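Local coordinates for protein HTH-type transcriptional regulator ascG (PDB 3BRQ) that represses transcription of the cryptic asc operon of Escherichia coli as a DNA-binding regulator of the LacI family, at residues Ile142-Gly147 against Ala203-Asn208; Pro184-Glu189 against Asp209-Gly214. All blocks are in the same frame, centred on the assembly; numbering follows the deposited sequence.

Interaction 1 of 2, residues Ile142-Gly147 against Ala203-Asn208; sequences IAFLTG and ALVASN
Ala143 N donates to Ala203 O at 2.9 Å, the first of the bonds pairing two neighbouring parallel strands in the periplasmic binding protein-like domain of this LacI-family repressor. Val205 N gives a nearly straight bond (174°) to Ala143 O, and Leu145 N then reaches Val205 O. This alternation is the parallel-sheet pattern, with the short strand axes inclined by 20°. On one face of the sheet, Val205 CG1 lies obliquely against Phe144 CE1 at 3.7 Å, while its CG2 meets Ile142 CG2. The Phe144 ring also stacks with Tyr161, and helix 123-136 covers Ile142 and Val205. Leu145 and Leu204 meet on the other face through CD1-CD1 at 3.3 Å, closer than normal van der Waals contact; Leu194 of helix 184-197 packs on both. Ser207, just past the last paired residue, gives Leu145 O two bonds, one from its backbone N and one from its hydroxyl. The hydroxyl is turned to this task by chi1 -71°, which places OG beside its own backbone N. One water, bound at 2.6 Å from Ser207 OG, donates to that oxygen and accepts from Gly147 N.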
# COMPACT_ATOMS: atom_id res chain seq x y z
N ILE B 142 -6.74 -5.37 -28.72
CA ILE B 142 -6.55 -5.27 -27.29
C ILE B 142 -5.49 -4.19 -27.01
O ILE B 142 -4.38 -4.29 -27.54
CB ILE B 142 -6.07 -6.66 -26.68
CG1 ILE B 142 -7.05 -7.80 -27.06
CG2 ILE B 142 -5.85 -6.53 -25.20
CD1 ILE B 142 -6.57 -9.24 -26.69
N ALA B 143 -5.86 -3.19 -26.21
CA ALA B 143 -4.93 -2.18 -25.70
C ALA B 143 -4.11 -2.67 -24.50
O ALA B 143 -4.53 -3.56 -23.78
CB ALA B 143 -5.68 -0.88 -25.37
N PHE B 144 -2.94 -2.11 -24.27
CA PHE B 144 -2.11 -2.49 -23.17
C PHE B 144 -1.48 -1.23 -22.54
O PHE B 144 -0.87 -0.41 -23.22
CB PHE B 144 -1.01 -3.46 -23.62
CG PHE B 144 -0.29 -4.12 -22.48
CD1 PHE B 144 -0.79 -5.31 -21.87
CD2 PHE B 144 0.92 -3.57 -22.02
CE1 PHE B 144 -0.08 -5.92 -20.80
CE2 PHE B 144 1.65 -4.19 -20.97
CZ PHE B 144 1.15 -5.38 -20.37
N LEU B 145 -1.70 -1.08 -21.23
CA LEU B 145 -1.02 -0.09 -20.42
C LEU B 145 0.16 -0.67 -19.62
O LEU B 145 -0.02 -1.47 -18.70
CB LEU B 145 -2.01 0.53 -19.43
CG LEU B 145 -2.79 1.80 -19.75
CD1 LEU B 145 -3.37 1.74 -21.10
CD2 LEU B 145 -3.91 2.01 -18.70
N THR B 146 1.36 -0.22 -19.94
CA THR B 146 2.56 -0.69 -19.24
C THR B 146 2.80 -0.01 -17.92
O THR B 146 2.23 1.05 -17.61
CB THR B 146 3.86 -0.55 -20.14
OG1 THR B 146 4.39 0.78 -20.02
CG2 THR B 146 3.48 -0.75 -21.58
N GLY B 147 3.60 -0.66 -17.09
CA GLY B 147 4.15 0.00 -15.90
C GLY B 147 5.44 0.68 -16.26
O GLY B 147 5.80 0.75 -17.47
N ALA B 203 -10.88 -4.24 -25.69
CA ALA B 203 -10.45 -4.62 -24.36
C ALA B 203 -9.16 -3.88 -24.03
O ALA B 203 -8.39 -3.57 -24.94
CB ALA B 203 -10.26 -6.18 -24.27
N LEU B 204 -8.95 -3.60 -22.74
CA LEU B 204 -7.73 -2.94 -22.26
C LEU B 204 -7.13 -3.76 -21.11
O LEU B 204 -7.83 -4.06 -20.10
CB LEU B 204 -8.04 -1.50 -21.74
CG LEU B 204 -6.81 -0.94 -20.99
CD1 LEU B 204 -6.11 0.07 -21.81
CD2 LEU B 204 -7.18 -0.34 -19.64
N VAL B 205 -5.84 -4.09 -21.23
CA VAL B 205 -5.11 -4.78 -20.14
C VAL B 205 -4.21 -3.74 -19.50
O VAL B 205 -3.34 -3.20 -20.20
CB VAL B 205 -4.29 -5.99 -20.67
CG1 VAL B 205 -3.48 -6.65 -19.55
CG2 VAL B 205 -5.25 -7.03 -21.31
N ALA B 206 -4.46 -3.39 -18.22
CA ALA B 206 -3.60 -2.46 -17.46
C ALA B 206 -2.66 -3.28 -16.62
O ALA B 206 -3.09 -4.23 -15.99
CB ALA B 206 -4.43 -1.54 -16.53
N SER B 207 -1.39 -2.87 -16.54
CA SER B 207 -0.39 -3.63 -15.83
C SER B 207 -0.53 -3.57 -14.31
O SER B 207 0.13 -4.35 -13.63
CB SER B 207 1.03 -3.27 -16.31
OG SER B 207 1.23 -3.77 -17.63
N ASN B 208 -1.42 -2.71 -13.76
CA ASN B 208 -1.77 -2.92 -12.35
C ASN B 208 -3.20 -2.39 -12.09
O ASN B 208 -3.81 -1.73 -12.92
CB ASN B 208 -0.73 -2.28 -11.39
CG ASN B 208 -0.78 -0.72 -11.37
OD1 ASN B 208 -1.21 -0.09 -12.31
ND2 ASN B 208 -0.27 -0.12 -10.29
O HOH W 1 3.73 -3.61 -18.44

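Interaction 2 of 2, residues Pro184-Glu189 against Asp209-Gly214; sequences PASGAE and DDMAIG
Selenomethionine Met211 meets the helix of Pro184-Glu189 all along its side chain. Its CB lies 3.9 Å from Gly187 CA; CG, beside its own backbone N, comes to 3.5 Å from Ser186 OG. SE stays near that hydroxyl, and the bend at chi3 (66°) carries CE to 3.7 Å from Ser186 O. These are packing contacts: the Ser186 hydroxyl is hydrogen-bonded to Thr183 O, just before the helix. Beside this side chain the backbones themselves touch, with the short helix axes only 6.4 Å apart at a crossing angle of -46°. Gly187 CA meets Met211 O at 3.4 Å, and Gly214 CA points its hydrogen at Pro184 O, nearly straight at 166°. Both are CA-H...O contacts, and the absence of side chains at Gly187 and Gly214 is what lets the backbones come this close. At one border, Pro184 CD rests 3.9 Å from Asp210 CB, the two side chains alongside and pointing the same way. Tyr243 of the second subunit packs on Pro184 and Ala188, and Ile240 of that subunit on Asp210, so these residues form part of the dimer contact. Close glycine-mediated helix packing here joins successive helices of the alternating alpha/beta, periplasmic binding protein-like fold.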
# COMPACT_ATOMS: atom_id res chain seq x y z
N PRO B 184 -2.81 5.81 -10.78
CA PRO B 184 -4.14 6.01 -11.36
C PRO B 184 -4.14 7.10 -12.43
O PRO B 184 -4.69 6.84 -13.57
CB PRO B 184 -5.02 6.44 -10.15
CG PRO B 184 -4.33 5.86 -8.94
CD PRO B 184 -2.82 5.92 -9.30
N ALA B 185 -3.47 8.25 -12.15
CA ALA B 185 -3.38 9.32 -13.17
C ALA B 185 -2.79 8.82 -14.49
O ALA B 185 -3.21 9.24 -15.57
CB ALA B 185 -2.52 10.43 -12.69
N SER B 186 -1.77 7.98 -14.39
CA SER B 186 -1.10 7.54 -15.59
C SER B 186 -2.06 6.60 -16.33
O SER B 186 -1.96 6.44 -17.56
CB SER B 186 0.25 6.85 -15.28
OG SER B 186 0.03 5.70 -14.48
N GLY B 187 -2.95 5.95 -15.59
CA GLY B 187 -3.99 5.11 -16.21
C GLY B 187 -4.99 5.95 -17.00
O GLY B 187 -5.34 5.64 -18.16
N ALA B 188 -5.50 7.01 -16.37
CA ALA B 188 -6.50 7.86 -17.01
C ALA B 188 -5.88 8.52 -18.27
O ALA B 188 -6.52 8.64 -19.33
CB ALA B 188 -7.00 8.93 -16.00
N GLU B 189 -4.64 8.96 -18.13
CA GLU B 189 -3.94 9.72 -19.19
C GLU B 189 -3.58 8.78 -20.33
O GLU B 189 -3.52 9.21 -21.49
CB GLU B 189 -2.67 10.35 -18.59
CG GLU B 189 -2.93 11.67 -17.85
CD GLU B 189 -1.86 12.09 -16.80
OE1 GLU B 189 -0.68 11.74 -16.94
OE2 GLU B 189 -2.21 12.76 -15.79
N ASP B 209 -3.74 -2.66 -10.91
CA ASP B 209 -5.14 -2.27 -10.73
C ASP B 209 -5.24 -0.79 -10.71
O ASP B 209 -6.19 -0.28 -11.26
CB ASP B 209 -5.75 -2.88 -9.47
CG ASP B 209 -6.00 -4.37 -9.62
OD1 ASP B 209 -5.89 -4.90 -10.76
OD2 ASP B 209 -6.33 -5.00 -8.57
N ASP B 210 -4.29 -0.09 -10.12
CA ASP B 210 -4.37 1.41 -10.05
C ASP B 210 -4.55 2.08 -11.39
O ASP B 210 -5.40 2.93 -11.54
CB ASP B 210 -3.19 2.03 -9.32
CG ASP B 210 -3.31 1.85 -7.79
OD1 ASP B 210 -4.33 1.31 -7.34
OD2 ASP B 210 -2.42 2.24 -7.03
N MSE B 211 -3.74 1.70 -12.38
CA MSE B 211 -3.93 2.19 -13.70
C MSE B 211 -5.25 1.73 -14.32
O MSE B 211 -5.86 2.52 -15.05
CB MSE B 211 -2.73 1.78 -14.59
CG MSE B 211 -1.39 2.52 -14.15
SE MSE B 211 -0.07 2.11 -15.58
CE MSE B 211 -0.83 2.99 -17.01
N ALA B 212 -5.71 0.50 -14.06
CA ALA B 212 -6.96 0.00 -14.65
C ALA B 212 -8.09 0.89 -14.07
O ALA B 212 -9.02 1.20 -14.77
CB ALA B 212 -7.20 -1.45 -14.29
N ILE B 213 -7.98 1.27 -12.82
CA ILE B 213 -9.06 2.12 -12.24
C ILE B 213 -9.01 3.54 -12.85
O ILE B 213 -10.05 4.10 -13.23
CB ILE B 213 -8.99 2.17 -10.71
CG1 ILE B 213 -9.37 0.80 -10.10
CG2 ILE B 213 -9.97 3.26 -10.12
CD1 ILE B 213 -8.83 0.56 -8.64
N GLY B 214 -7.80 4.08 -13.02
CA GLY B 214 -7.71 5.36 -13.67
C GLY B 214 -8.34 5.27 -15.03
O GLY B 214 -9.03 6.20 -15.50

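Of the elements in these contacts, strand 142-145 comes first along the chain, followed by helix 152-167, short strand 177-178 and helix 184-197. Strand 203-206 then closes the longer loop through interaction 1, taking the sheet position next to strand 142-145. The chain passes directly into helix 209-221, which closes a shorter loop on helix 184-197 through interaction 2. The segments alternate, so the two loops cross: helix 184-197 lies within the first, and strand 203-206 within the second. The helix pair is thereby layered on the strand pair, the centres of the two contacts about 10 Å apart. Direct packing joins the layers, with Met211 CE 3.6 Å from Leu145 CG and Ala206 CB 3.5 Å from Ala212 N.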